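Local coordinates for UBP3-associated protein BRE5 (PDB 1ZX2), which serves as cofactor of the deubiquitinating enzyme UBP3, with which it removes ubiquitin in a pathway acting on sec23, here represented by its dimeric NTF2-like domain, at residues Q7-A12 against F89-H94; L28-A33 against T61-I66; S98-A103 against C118-L123. All blocks are in the same frame, centred on the assembly; numbering follows the deposited sequence.

Contact 1 of 3, residues Q7-A12 against F89-H94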
ATOM      1  N   GLN A   7      15.426   3.303   2.385  1.00 29.70           N
ATOM      2  CA  GLN A   7      15.370   2.268   3.382  1.00 30.72           C
ATOM      3  C   GLN A   7      15.600   2.817   4.783  1.00 30.75           C
ATOM      4  O   GLN A   7      14.851   2.469   5.712  1.00 30.36           O
ATOM      5  CB  GLN A   7      16.347   1.141   3.110  1.00 31.78           C
ATOM      6  CG  GLN A   7      16.255   0.017   4.128  1.00 36.23           C
ATOM      7  CD  GLN A   7      17.124  -1.181   3.777  1.00 40.60           C
ATOM      8  OE1 GLN A   7      18.236  -1.267   4.246  1.00 44.23           O
ATOM      9  NE2 GLN A   7      16.600  -2.109   3.005  1.00 42.55           N
ATOM     10  N   ASP A   8      16.637   3.629   4.956  1.00 29.78           N
ATOM     11  CA  ASP A   8      16.923   4.193   6.294  1.00 30.01           C
ATOM     12  C   ASP A   8      15.671   4.938   6.758  1.00 28.22           C
ATOM     13  O   ASP A   8      15.288   4.839   7.887  1.00 28.05           O
ATOM     14  CB  ASP A   8      18.041   5.272   6.275  1.00 30.87           C
ATOM     15  CG  ASP A   8      19.453   4.739   5.892  1.00 34.59           C
ATOM     16  OD1 ASP A   8      19.727   3.524   6.100  1.00 37.04           O
ATOM     17  OD2 ASP A   8      20.337   5.512   5.384  1.00 38.44           O
ATOM     18  N   ILE A   9      15.078   5.737   5.876  1.00 27.21           N
ATOM     19  CA  ILE A   9      13.959   6.535   6.246  1.00 27.19           C
ATOM     20  C   ILE A   9      12.799   5.606   6.710  1.00 26.53           C
ATOM     21  O   ILE A   9      12.156   5.849   7.721  1.00 24.60           O
ATOM     22  CB  ILE A   9      13.545   7.392   5.094  1.00 27.52           C
ATOM     23  CG1 ILE A   9      14.614   8.463   4.789  1.00 30.40           C
ATOM     24  CG2 ILE A   9      12.261   8.103   5.429  1.00 28.93           C
ATOM     25  CD1 ILE A   9      14.300   9.245   3.502  1.00 31.47           C
ATOM     26  N   CYS A  10      12.559   4.535   5.980  1.00 25.76           N
ATOM     27  CA  CYS A  10      11.375   3.723   6.206  1.00 25.68           C
ATOM     28  C   CYS A  10      11.539   2.909   7.451  1.00 26.42           C
ATOM     29  O   CYS A  10      10.607   2.811   8.230  1.00 23.68           O
ATOM     30  CB  CYS A  10      11.072   2.784   5.043  1.00 25.17           C
ATOM     31  SG  CYS A  10      10.453   3.778   3.708  1.00 29.45           S
ATOM     32  N   PHE A  11      12.722   2.338   7.625  1.00 27.30           N
ATOM     33  CA  PHE A  11      13.037   1.547   8.821  1.00 29.47           C
ATOM     34  C   PHE A  11      12.980   2.435  10.097  1.00 29.45           C
ATOM     35  O   PHE A  11      12.488   2.016  11.114  1.00 26.49           O
ATOM     36  CB  PHE A  11      14.433   0.898   8.729  1.00 30.38           C
ATOM     37  CG  PHE A  11      14.523  -0.322   7.828  1.00 33.26           C
ATOM     38  CD1 PHE A  11      15.719  -1.038   7.776  1.00 38.71           C
ATOM     39  CD2 PHE A  11      13.499  -0.717   6.992  1.00 34.96           C
ATOM     40  CE1 PHE A  11      15.859  -2.150   6.921  1.00 39.24           C
ATOM     41  CE2 PHE A  11      13.636  -1.841   6.157  1.00 37.58           C
ATOM     42  CZ  PHE A  11      14.820  -2.553   6.124  1.00 38.09           C
ATOM     43  N   ALA A  12      13.446   3.672  10.008  1.00 30.10           N
ATOM     44  CA  ALA A  12      13.341   4.557  11.167  1.00 31.00           C
ATOM     45  C   ALA A  12      11.879   4.859  11.488  1.00 30.01           C
ATOM     46  O   ALA A  12      11.467   4.829  12.644  1.00 30.72           O
ATOM     47  CB  ALA A  12      14.091   5.874  10.941  1.00 31.63           C
ATOM     48  N   PHE A  89       9.144  -0.358  -0.164  1.00 21.69           N
ATOM     49  CA  PHE A  89       8.921   1.087  -0.222  1.00 21.66           C
ATOM     50  C   PHE A  89       9.277   1.645  -1.604  1.00 20.70           C
ATOM     51  O   PHE A  89      10.148   1.112  -2.244  1.00 19.39           O
ATOM     52  CB  PHE A  89       9.805   1.795   0.849  1.00 22.50           C
ATOM     53  CG  PHE A  89      11.040   1.068   1.152  1.00 25.59           C
ATOM     54  CD1 PHE A  89      12.146   1.193   0.326  1.00 27.25           C
ATOM     55  CD2 PHE A  89      11.091   0.205   2.244  1.00 28.44           C
ATOM     56  CE1 PHE A  89      13.300   0.466   0.572  1.00 31.38           C
ATOM     57  CE2 PHE A  89      12.249  -0.542   2.490  1.00 31.49           C
ATOM     58  CZ  PHE A  89      13.353  -0.404   1.648  1.00 30.74           C
ATOM     59  N   GLN A  90       8.643   2.742  -2.018  1.00 18.37           N
ATOM     60  CA  GLN A  90       9.024   3.431  -3.239  1.00 19.12           C
ATOM     61  C   GLN A  90       8.792   4.897  -2.986  1.00 20.09           C
ATOM     62  O   GLN A  90       7.898   5.261  -2.226  1.00 19.59           O
ATOM     63  CB  GLN A  90       8.054   3.034  -4.360  1.00 19.59           C
ATOM     64  CG  GLN A  90       8.152   1.588  -4.829  1.00 18.40           C
ATOM     65  CD  GLN A  90       7.147   1.218  -5.863  1.00 20.77           C
ATOM     66  OE1 GLN A  90       6.166   1.950  -6.085  1.00 21.36           O
ATOM     67  NE2 GLN A  90       7.321   0.029  -6.462  1.00 21.77           N
ATOM     68  N   TYR A  91       9.537   5.757  -3.633  1.00 18.79           N
ATOM     69  CA  TYR A  91       9.137   7.155  -3.772  1.00 19.94           C
ATOM     70  C   TYR A  91       7.854   7.387  -4.672  1.00 19.80           C
ATOM     71  O   TYR A  91       7.553   6.658  -5.597  1.00 19.56           O
ATOM     72  CB  TYR A  91      10.317   7.984  -4.311  1.00 22.27           C
ATOM     73  CG  TYR A  91      11.447   8.203  -3.322  1.00 24.35           C
ATOM     74  CD1 TYR A  91      12.719   7.656  -3.535  1.00 27.97           C
ATOM     75  CD2 TYR A  91      11.234   8.951  -2.178  1.00 24.64           C
ATOM     76  CE1 TYR A  91      13.780   7.911  -2.559  1.00 31.34           C
ATOM     77  CE2 TYR A  91      12.209   9.182  -1.220  1.00 29.71           C
ATOM     78  CZ  TYR A  91      13.478   8.657  -1.402  1.00 33.82           C
ATOM     79  OH  TYR A  91      14.381   8.901  -0.422  1.00 36.31           O
ATOM     80  N   THR A  92       7.103   8.439  -4.358  1.00 19.13           N
ATOM     81  CA  THR A  92       5.875   8.726  -5.030  1.00 18.12           C
ATOM     82  C   THR A  92       5.564  10.150  -4.865  1.00 19.57           C
ATOM     83  O   THR A  92       6.273  10.846  -4.137  1.00 20.18           O
ATOM     84  CB  THR A  92       4.796   7.973  -4.369  1.00 20.59           C
ATOM     85  OG1 THR A  92       5.184   6.601  -4.345  1.00 33.93           O
ATOM     86  CG2 THR A  92       3.616   7.931  -5.180  1.00  7.88           C
ATOM     87  N   GLY A  93       4.451  10.541  -5.486  1.00 19.58           N
ATOM     88  CA  GLY A  93       3.841  11.829  -5.337  1.00 21.58           C
ATOM     89  C   GLY A  93       4.636  13.023  -5.889  1.00 23.83           C
ATOM     90  O   GLY A  93       5.462  12.902  -6.791  1.00 25.70           O
ATOM     91  N   HIS A  94       4.340  14.197  -5.350  1.00 26.27           N
ATOM     92  CA  HIS A  94       4.904  15.460  -5.861  1.00 28.93           C
ATOM     93  C   HIS A  94       6.455  15.405  -5.841  1.00 27.59           C
ATOM     94  O   HIS A  94       7.073  15.175  -4.779  1.00 25.46           O
ATOM     95  CB  HIS A  94       4.355  16.665  -5.064  1.00 30.60           C
ATOM     96  CG  HIS A  94       4.847  17.990  -5.560  1.00 35.34           C
ATOM     97  ND1 HIS A  94       5.831  18.696  -4.912  1.00 40.28           N
ATOM     98  CD2 HIS A  94       4.508  18.723  -6.648  1.00 40.89           C
ATOM     99  CE1 HIS A  94       6.079  19.809  -5.583  1.00 42.20           C
ATOM    100  NE2 HIS A  94       5.283  19.851  -6.635  1.00 41.29           N
TER
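Phe89 opens the strand segment and makes most of the contact, its ring lying against the first turns of the helix at Gln7, Cys10 and Phe11. Gln7 CA sits off-centre over the ring in a CH-pi contact, 4.2 Å from the Phe89 centroid and 29° off the normal. The side chain then runs on past the far end of the ring, Gln7 CB standing 3.7 Å from Phe89 CZ. With CG anti to the backbone N (chi1 -178°) and the chain extended, the Gln7 amide reaches the ring edge, NE2 in the ring plane and the amide almost perpendicular to it. On the same side of the ring as Gln7 CA, Cys10 SG approaches obliquely, a sulfur-aromatic contact that is closest at the root of the side chain, where Cys10 SG is 3.5 Å from Phe89 CB. The Phe11 and Phe89 side chains cross at about a right angle, their rings meeting obliquely, Phe11 CE2 4.1 Å from Phe89 CE2, while Gln7 CG covers one face of the Phe11 ring. This is the NTF2-like arrangement of an N-terminal helix, 6-23, laid across a curved sheet; the axis of segment 7-12 passes 9.5 Å from that of strand residues 89-92, their directions 110° apart. Gln90 points from the opposite face of the strand, and its NE2 is hydrogen-bonded to Thr39 OG1 of the second subunit. The far end of the Tyr91 side chain comes back to the helix, where its hydroxyl alone touches the segment: Tyr91 OH lies 3.9 Å from Ile9 CD1, the two side chains crossing nearly at right angles. Thr92 again faces the dimer partner, its OG1 hydrogen-bonded to Asn136 OD1 of the second subunit.

Contact 2 of 3, residues L28-A33 against T61-I66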
ATOM      1  N   LEU A  28      -0.123   8.660  19.215  1.00 20.62           N
ATOM      2  CA  LEU A  28       0.078   8.209  17.854  1.00 22.33           C
ATOM      3  C   LEU A  28      -0.343   9.188  16.798  1.00 19.80           C
ATOM      4  O   LEU A  28       0.303   9.337  15.742  1.00 20.90           O
ATOM      5  CB  LEU A  28      -0.641   6.888  17.610  1.00 23.76           C
ATOM      6  CG  LEU A  28       0.207   5.642  17.750  1.00 29.18           C
ATOM      7  CD1 LEU A  28      -0.741   4.471  17.530  1.00 31.50           C
ATOM      8  CD2 LEU A  28       1.397   5.588  16.850  1.00 28.06           C
ATOM      9  N   ALA A  29      -1.389   9.910  17.084  1.00 18.93           N
ATOM     10  CA  ALA A  29      -1.914  10.807  16.128  1.00 19.16           C
ATOM     11  C   ALA A  29      -0.965  11.879  15.652  1.00 20.81           C
ATOM     12  O   ALA A  29      -1.172  12.484  14.547  1.00 20.44           O
ATOM     13  CB  ALA A  29      -3.213  11.454  16.633  1.00 19.14           C
ATOM     14  N   TYR A  30       0.001  12.190  16.493  1.00 23.69           N
ATOM     15  CA  TYR A  30       0.972  13.223  16.182  1.00 25.14           C
ATOM     16  C   TYR A  30       1.885  12.870  15.015  1.00 23.21           C
ATOM     17  O   TYR A  30       2.440  13.781  14.433  1.00 21.02           O
ATOM     18  CB  TYR A  30       1.645  13.718  17.473  1.00 26.70           C
ATOM     19  CG  TYR A  30       0.465  14.395  18.266  1.00 31.58           C
ATOM     20  CD1 TYR A  30      -0.029  15.627  17.863  1.00 35.17           C
ATOM     21  CD2 TYR A  30      -0.235  13.742  19.297  1.00 34.55           C
ATOM     22  CE1 TYR A  30      -1.125  16.193  18.451  1.00 27.94           C
ATOM     23  CE2 TYR A  30      -1.331  14.292  19.845  1.00 31.00           C
ATOM     24  CZ  TYR A  30      -1.777  15.538  19.388  1.00 33.52           C
ATOM     25  OH  TYR A  30      -2.831  16.255  19.984  1.00 35.33           O
ATOM     26  N   PHE A  31       1.967  11.581  14.649  1.00 22.42           N
ATOM     27  CA  PHE A  31       2.619  11.132  13.408  1.00 23.05           C
ATOM     28  C   PHE A  31       1.862  11.411  12.099  1.00 22.20           C
ATOM     29  O   PHE A  31       2.447  11.253  11.009  1.00 20.34           O
ATOM     30  CB  PHE A  31       2.859   9.622  13.420  1.00 25.05           C
ATOM     31  CG  PHE A  31       3.949   9.165  14.358  1.00 31.74           C
ATOM     32  CD1 PHE A  31       3.643   8.625  15.579  1.00 39.37           C
ATOM     33  CD2 PHE A  31       5.264   9.193  13.980  1.00 38.10           C
ATOM     34  CE1 PHE A  31       4.659   8.196  16.452  1.00 41.55           C
ATOM     35  CE2 PHE A  31       6.294   8.769  14.863  1.00 41.75           C
ATOM     36  CZ  PHE A  31       5.990   8.266  16.089  1.00 39.81           C
ATOM     37  N   TYR A  32       0.585  11.770  12.194  1.00 19.47           N
ATOM     38  CA  TYR A  32      -0.266  11.955  11.052  1.00 19.98           C
ATOM     39  C   TYR A  32      -0.369  13.387  10.640  1.00 20.72           C
ATOM     40  O   TYR A  32      -0.344  14.242  11.483  1.00 20.29           O
ATOM     41  CB  TYR A  32      -1.684  11.434  11.378  1.00 18.22           C
ATOM     42  CG  TYR A  32      -1.734   9.965  11.527  1.00 19.08           C
ATOM     43  CD1 TYR A  32      -2.153   9.138  10.487  1.00 18.40           C
ATOM     44  CD2 TYR A  32      -1.283   9.374  12.684  1.00 20.54           C
ATOM     45  CE1 TYR A  32      -2.177   7.813  10.624  1.00 18.26           C
ATOM     46  CE2 TYR A  32      -1.292   8.034  12.814  1.00 19.30           C
ATOM     47  CZ  TYR A  32      -1.801   7.248  11.795  1.00 18.93           C
ATOM     48  OH  TYR A  32      -1.800   5.874  11.960  1.00 19.49           O
ATOM     49  N   ALA A  33      -0.473  13.670   9.343  1.00 20.30           N
ATOM     50  CA  ALA A  33      -0.872  15.014   8.902  1.00 21.27           C
ATOM     51  C   ALA A  33      -2.267  15.392   9.388  1.00 21.28           C
ATOM     52  O   ALA A  33      -3.114  14.527   9.671  1.00 21.32           O
ATOM     53  CB  ALA A  33      -0.770  15.111   7.360  1.00 21.28           C
ATOM     54  N   THR A  61     -11.045  10.341   9.221  1.00 27.61           N
ATOM     55  CA  THR A  61     -10.312  11.426   8.585  1.00 28.01           C
ATOM     56  C   THR A  61      -9.983  12.492   9.596  1.00 25.50           C
ATOM     57  O   THR A  61     -10.839  12.869  10.343  1.00 23.18           O
ATOM     58  CB  THR A  61     -11.137  12.024   7.387  1.00 28.16           C
ATOM     59  OG1 THR A  61     -11.181  11.060   6.318  1.00 34.85           O
ATOM     60  CG2 THR A  61     -10.358  13.094   6.722  1.00 30.25           C
ATOM     61  N   GLY A  62      -8.730  12.953   9.595  1.00 23.74           N
ATOM     62  CA  GLY A  62      -8.299  14.158  10.299  1.00 21.79           C
ATOM     63  C   GLY A  62      -7.573  13.777  11.576  1.00 21.69           C
ATOM     64  O   GLY A  62      -7.918  12.758  12.196  1.00 21.86           O
ATOM     65  N   ARG A  63      -6.566  14.541  12.023  1.00 20.34           N
ATOM     66  CA  ARG A  63      -5.790  14.077  13.158  1.00 19.43           C
ATOM     67  C   ARG A  63      -6.631  13.930  14.417  1.00 19.10           C
ATOM     68  O   ARG A  63      -6.374  13.018  15.176  1.00 18.47           O
ATOM     69  CB  ARG A  63      -4.642  15.023  13.494  1.00 20.27           C
ATOM     70  CG  ARG A  63      -3.609  14.504  14.510  1.00 22.45           C
ATOM     71  CD  ARG A  63      -2.083  14.781  13.976  1.00 31.53           C
ATOM     72  NE  ARG A  63      -2.033  16.125  14.024  1.00 24.28           N
ATOM     73  CZ  ARG A  63      -1.632  17.046  13.264  1.00 18.86           C
ATOM     74  NH1 ARG A  63      -0.794  16.986  12.240  1.00 25.78           N
ATOM     75  NH2 ARG A  63      -1.960  18.227  13.788  1.00 16.38           N
ATOM     76  N   GLU A  64      -7.622  14.786  14.615  1.00 19.17           N
ATOM     77  CA  GLU A  64      -8.413  14.759  15.847  1.00 23.31           C
ATOM     78  C   GLU A  64      -9.228  13.481  15.924  1.00 23.41           C
ATOM     79  O   GLU A  64      -9.265  12.820  16.972  1.00 22.84           O
ATOM     80  CB  GLU A  64      -9.320  15.988  15.954  1.00 25.50           C
ATOM     81  CG  GLU A  64      -8.485  17.208  16.352  1.00 33.19           C
ATOM     82  CD  GLU A  64      -9.191  18.605  16.324  1.00 45.47           C
ATOM     83  OE1 GLU A  64      -8.463  19.591  15.935  1.00 50.74           O
ATOM     84  OE2 GLU A  64     -10.413  18.748  16.687  1.00 49.23           O
ATOM     85  N   ASN A  65      -9.837  13.102  14.798  1.00 22.69           N
ATOM     86  CA  ASN A  65     -10.558  11.831  14.776  1.00 22.40           C
ATOM     87  C   ASN A  65      -9.668  10.623  14.872  1.00 20.47           C
ATOM     88  O   ASN A  65     -10.039   9.669  15.473  1.00 20.00           O
ATOM     89  CB  ASN A  65     -11.486  11.708  13.561  1.00 23.01           C
ATOM     90  CG  ASN A  65     -12.630  12.652  13.645  1.00 25.66           C
ATOM     91  OD1 ASN A  65     -12.955  13.129  14.715  1.00 26.18           O
ATOM     92  ND2 ASN A  65     -13.221  12.966  12.508  1.00 28.88           N
ATOM     93  N   ILE A  66      -8.473  10.683  14.297  1.00 19.66           N
ATOM     94  CA  ILE A  66      -7.514   9.610  14.441  1.00 19.39           C
ATOM     95  C   ILE A  66      -7.079   9.427  15.879  1.00 19.71           C
ATOM     96  O   ILE A  66      -6.903   8.312  16.351  1.00 20.89           O
ATOM     97  CB  ILE A  66      -6.323   9.857  13.510  1.00 19.69           C
ATOM     98  CG1 ILE A  66      -6.737   9.658  12.041  1.00 21.26           C
ATOM     99  CG2 ILE A  66      -5.165   8.947  13.863  1.00 18.47           C
ATOM    100  CD1 ILE A  66      -5.821  10.324  10.995  1.00 22.46           C
TER
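The first turn of helix 63-72, with Gly62 at its N-cap, packs through Arg63 and Ile66 against the short 3-10 turn 29-31 and the strand residues that follow it. Arg63 reaches across with CG anti to its own nitrogen (chi1 -169°) and then bends at chi2 and chi3, which brings the guanidinium back along the turn. There Arg63 NH1 gives a hydrogen bond of 2.9 Å to Tyr32 O. The bond is fairly straight at 157°, and it lies both in the carbonyl plane of Tyr32 and within a few degrees of the guanidinium plane, so the flat group meets the oxygen edge-on. Closer to the backbone the aliphatic part of the same side chain lies on the turn, Arg63 CG 3.7 Å from Ala29 CB; the modelled approach of the next carbon to Ala29 O is too short to be trusted. The ring of Tyr30 runs obliquely past the guanidinium, its CD1 4.4 Å from Arg63 NE. In the NTF2-like fold this sets helix 63-72, which follows edge strand 57-61, against a segment whose Phe31 and Ala33 are backbone-bonded to Ile134 of strand 132-141, and Arg63 and Gly62 are also tied by backbone bonds to Ser34 and Ala36. One helical turn on from Arg63, Ile66 CG2 lies over the face of Tyr32, 4.1 Å from the ring centroid and 11° off the normal. Its other branch reaches the rim of the ring, Ile66 CD1 being 3.9 Å from Tyr32 CD1. Ala29 CB closes the group, 4.2 Å from Ile66 CG2. The far end of Tyr32 is fixed separately: its OH is hydrogen-bonded to Asp137 OD2 and to Tyr17 OH.

Contact 3 of 3, residues S98-A103 against C118-L123; sequences SILIMA and CQTFIL
The ring of Phe121 turns an edge to Ile101 on the neighbouring strand, with Ile101 CB near the ring plane, while Phe13 and Tyr17 of helix 6-23 make T-shaped (edge-to-face) stacks with it. The two strands form the antiparallel beta hairpin of 98-109 and 115-125 inside the curved NTF2-like sheet. Ile99 with Leu123, Ile101 with Phe121 and Ala103 with Gln119 are hydrogen-bonded pairs, each held by two N-H...O bonds; the straightest, Ile101 N to Phe121 O, is 3.0 Å at 177°. Between them lie the non-hydrogen-bonded pairs Leu100 with Ile122 and Met102 with Thr120, where CA-H groups lean on the same carbonyls, as Thr120 CA does at 3.1 Å from Ile101 O. Side chains of the hydrogen-bonded pairs share one face, on which Ile99, Ile101 and Phe121 meet helix 6-23. Diagonal packing continues along it, Ile101 CD1 3.9 Å from Leu123 CD1. Leu100, Met102, Thr120 and Ile122 occupy the other face, where Leu100, Thr120 and Ile122 pack on the second subunit, Thr120 against its own counterpart there. Thr120 sets CG2 anti to its nitrogen and OG1 anti to its carbonyl carbon (chi1 -63°), which carries the methyl toward Leu100: Leu100 CD1 is 3.6 Å from Thr120 CG2. Its OG1 is buried with no partner in the model. A glycine here would probably open a gap beside Leu100 CD1 and Met102 CG, and in both copies at once would remove the Thr120 to Thr120 packing between subunits. Leu100 CD1 also rests 4.0 Å from Ile122 CG1. At the other end of this face Met102 CG touches two side chains of the partner strand, lying 3.8 Å from Thr120 OG1 and 3.9 Å from Cys118 SG.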
ATOM      1  N   SER A  98       7.398  12.018  -1.688  1.00 19.92           N
ATOM      2  CA  SER A  98       6.667  11.220  -0.729  1.00 18.85           C
ATOM      3  C   SER A  98       7.102   9.779  -0.780  1.00 19.14           C
ATOM      4  O   SER A  98       7.798   9.348  -1.685  1.00 17.51           O
ATOM      5  CB  SER A  98       5.158  11.308  -1.006  1.00 20.42           C
ATOM      6  OG  SER A  98       4.760  12.644  -0.850  1.00 19.52           O
ATOM      7  N   ILE A  99       6.706   9.016   0.228  1.00 19.73           N
ATOM      8  CA  ILE A  99       7.104   7.618   0.307  1.00 19.46           C
ATOM      9  C   ILE A  99       5.906   6.734   0.513  1.00 19.58           C
ATOM     10  O   ILE A  99       5.141   6.989   1.398  1.00 18.53           O
ATOM     11  CB  ILE A  99       8.121   7.414   1.441  1.00 21.02           C
ATOM     12  CG1 ILE A  99       9.359   8.286   1.203  1.00 23.62           C
ATOM     13  CG2 ILE A  99       8.619   5.973   1.462  1.00 21.81           C
ATOM     14  CD1 ILE A  99      10.331   8.337   2.357  1.00 26.19           C
ATOM     15  N   LEU A 100       5.773   5.686  -0.305  1.00 18.43           N
ATOM     16  CA  LEU A 100       4.821   4.620  -0.142  1.00 18.47           C
ATOM     17  C   LEU A 100       5.537   3.436   0.524  1.00 18.13           C
ATOM     18  O   LEU A 100       6.590   3.033   0.076  1.00 18.23           O
ATOM     19  CB  LEU A 100       4.347   4.186  -1.535  1.00 18.26           C
ATOM     20  CG  LEU A 100       3.527   2.922  -1.604  1.00 16.21           C
ATOM     21  CD1 LEU A 100       2.171   3.139  -0.928  1.00 14.94           C
ATOM     22  CD2 LEU A 100       3.301   2.530  -3.098  1.00 16.85           C
ATOM     23  N   ILE A 101       4.971   2.928   1.599  1.00 17.66           N
ATOM     24  CA  ILE A 101       5.415   1.737   2.300  1.00 17.54           C
ATOM     25  C   ILE A 101       4.335   0.719   2.325  1.00 18.59           C
ATOM     26  O   ILE A 101       3.171   1.071   2.623  1.00 18.89           O
ATOM     27  CB  ILE A 101       5.759   2.096   3.801  1.00 18.33           C
ATOM     28  CG1 ILE A 101       6.821   3.165   3.864  1.00 18.33           C
ATOM     29  CG2 ILE A 101       6.317   0.928   4.541  1.00 20.35           C
ATOM     30  CD1 ILE A 101       7.167   3.713   5.233  1.00 21.91           C
ATOM     31  N   MET A 102       4.679  -0.559   2.096  1.00 18.03           N
ATOM     32  CA  MET A 102       3.748  -1.650   2.321  1.00 19.33           C
ATOM     33  C   MET A 102       4.480  -2.630   3.177  1.00 21.62           C
ATOM     34  O   MET A 102       5.598  -3.010   2.826  1.00 24.11           O
ATOM     35  CB  MET A 102       3.325  -2.344   1.001  1.00 19.22           C
ATOM     36  CG  MET A 102       2.185  -3.400   1.145  1.00 19.75           C
ATOM     37  SD  MET A 102       1.678  -4.218  -0.469  1.00 12.26           S
ATOM     38  CE  MET A 102       2.952  -5.346  -0.437  1.00 17.70           C
ATOM     39  N   ALA A 103       3.900  -3.042   4.287  1.00 21.24           N
ATOM     40  CA  ALA A 103       4.536  -4.005   5.158  1.00 22.40           C
ATOM     41  C   ALA A 103       3.546  -5.121   5.452  1.00 24.12           C
ATOM     42  O   ALA A 103       2.327  -4.866   5.557  1.00 24.56           O
ATOM     43  CB  ALA A 103       5.004  -3.346   6.460  1.00 23.85           C
ATOM     44  N   CYS A 118      -1.612  -6.727   6.583  1.00 25.32           N
ATOM     45  CA  CYS A 118      -0.960  -5.996   5.514  1.00 25.30           C
ATOM     46  C   CYS A 118      -1.284  -4.554   5.820  1.00 23.89           C
ATOM     47  O   CYS A 118      -2.443  -4.220   6.050  1.00 21.98           O
ATOM     48  CB  CYS A 118      -1.516  -6.409   4.102  1.00 24.42           C
ATOM     49  SG  CYS A 118      -0.612  -5.493   2.792  1.00 28.22           S
ATOM     50  N   GLN A 119      -0.253  -3.712   5.868  1.00 23.22           N
ATOM     51  CA  GLN A 119      -0.414  -2.278   6.153  1.00 22.07           C
ATOM     52  C   GLN A 119       0.339  -1.465   5.131  1.00 22.00           C
ATOM     53  O   GLN A 119       1.474  -1.769   4.838  1.00 22.51           O
ATOM     54  CB  GLN A 119       0.161  -1.951   7.515  1.00 22.81           C
ATOM     55  CG  GLN A 119      -0.042  -0.447   8.002  1.00 25.30           C
ATOM     56  CD  GLN A 119      -0.120  -0.345   9.511  1.00 27.32           C
ATOM     57  OE1 GLN A 119      -0.901   0.466  10.070  1.00 33.26           O
ATOM     58  NE2 GLN A 119       0.724  -1.069  10.166  1.00 27.46           N
ATOM     59  N   THR A 120      -0.262  -0.372   4.706  1.00 20.32           N
ATOM     60  CA  THR A 120       0.324   0.557   3.800  1.00 20.71           C
ATOM     61  C   THR A 120       0.282   1.920   4.404  1.00 19.13           C
ATOM     62  O   THR A 120      -0.728   2.285   4.983  1.00 18.13           O
ATOM     63  CB  THR A 120      -0.497   0.569   2.488  1.00 22.30           C
ATOM     64  OG1 THR A 120      -0.403  -0.750   1.884  1.00 26.62           O
ATOM     65  CG2 THR A 120       0.201   1.437   1.518  1.00 23.28           C
ATOM     66  N   PHE A 121       1.351   2.681   4.220  1.00 17.53           N
ATOM     67  CA  PHE A 121       1.431   4.073   4.624  1.00 17.69           C
ATOM     68  C   PHE A 121       1.829   4.882   3.452  1.00 17.70           C
ATOM     69  O   PHE A 121       2.641   4.438   2.661  1.00 17.19           O
ATOM     70  CB  PHE A 121       2.575   4.238   5.634  1.00 16.83           C
ATOM     71  CG  PHE A 121       2.366   3.532   6.941  1.00 19.46           C
ATOM     72  CD1 PHE A 121       2.982   2.314   7.190  1.00 19.80           C
ATOM     73  CD2 PHE A 121       1.588   4.086   7.911  1.00 18.90           C
ATOM     74  CE1 PHE A 121       2.838   1.657   8.380  1.00 20.28           C
ATOM     75  CE2 PHE A 121       1.439   3.425   9.184  1.00 21.05           C
ATOM     76  CZ  PHE A 121       2.060   2.240   9.401  1.00 20.35           C
ATOM     77  N   ILE A 122       1.353   6.130   3.382  1.00 18.61           N
ATOM     78  CA  ILE A 122       2.029   7.135   2.567  1.00 17.43           C
ATOM     79  C   ILE A 122       2.528   8.210   3.519  1.00 18.73           C
ATOM     80  O   ILE A 122       1.787   8.717   4.336  1.00 18.79           O
ATOM     81  CB  ILE A 122       1.108   7.681   1.489  1.00 17.37           C
ATOM     82  CG1 ILE A 122       0.812   6.627   0.441  1.00 18.98           C
ATOM     83  CG2 ILE A 122       1.696   8.909   0.788  1.00 20.02           C
ATOM     84  CD1 ILE A 122      -0.248   6.963  -0.604  1.00 24.29           C
ATOM     85  N   LEU A 123       3.787   8.605   3.355  1.00 17.98           N
ATOM     86  CA  LEU A 123       4.443   9.657   4.116  1.00 18.48           C
ATOM     87  C   LEU A 123       4.766  10.821   3.227  1.00 19.34           C
ATOM     88  O   LEU A 123       5.303  10.650   2.097  1.00 17.65           O
ATOM     89  CB  LEU A 123       5.759   9.144   4.633  1.00 18.40           C
ATOM     90  CG  LEU A 123       5.855   7.847   5.404  1.00 22.77           C
ATOM     91  CD1 LEU A 123       7.256   7.551   5.836  1.00 23.65           C
ATOM     92  CD2 LEU A 123       4.903   7.929   6.612  1.00 25.10           C
TER

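All three contacts belong to one NTF2-like domain. Along the chain, contact 2 is nested within the loop that contact 1 closes, and contact 3 opens afterwards. Contacts 1 and 3 are neighbours, their centres about 8 Å apart: strand 80-92, at one edge of the sheet, pairs with strand 98-109. Both have helix 6-23 on one face of the sheet and the second subunit on the other. Contact 2 lies at the far side, its centre about 20 Å from that of contact 1 and about 16 Å from that of contact 3. Contacts 1 and 3 thus combine helix packing with dimerisation; contact 2 joins helix 63-72 to segment 28-33 within one subunit.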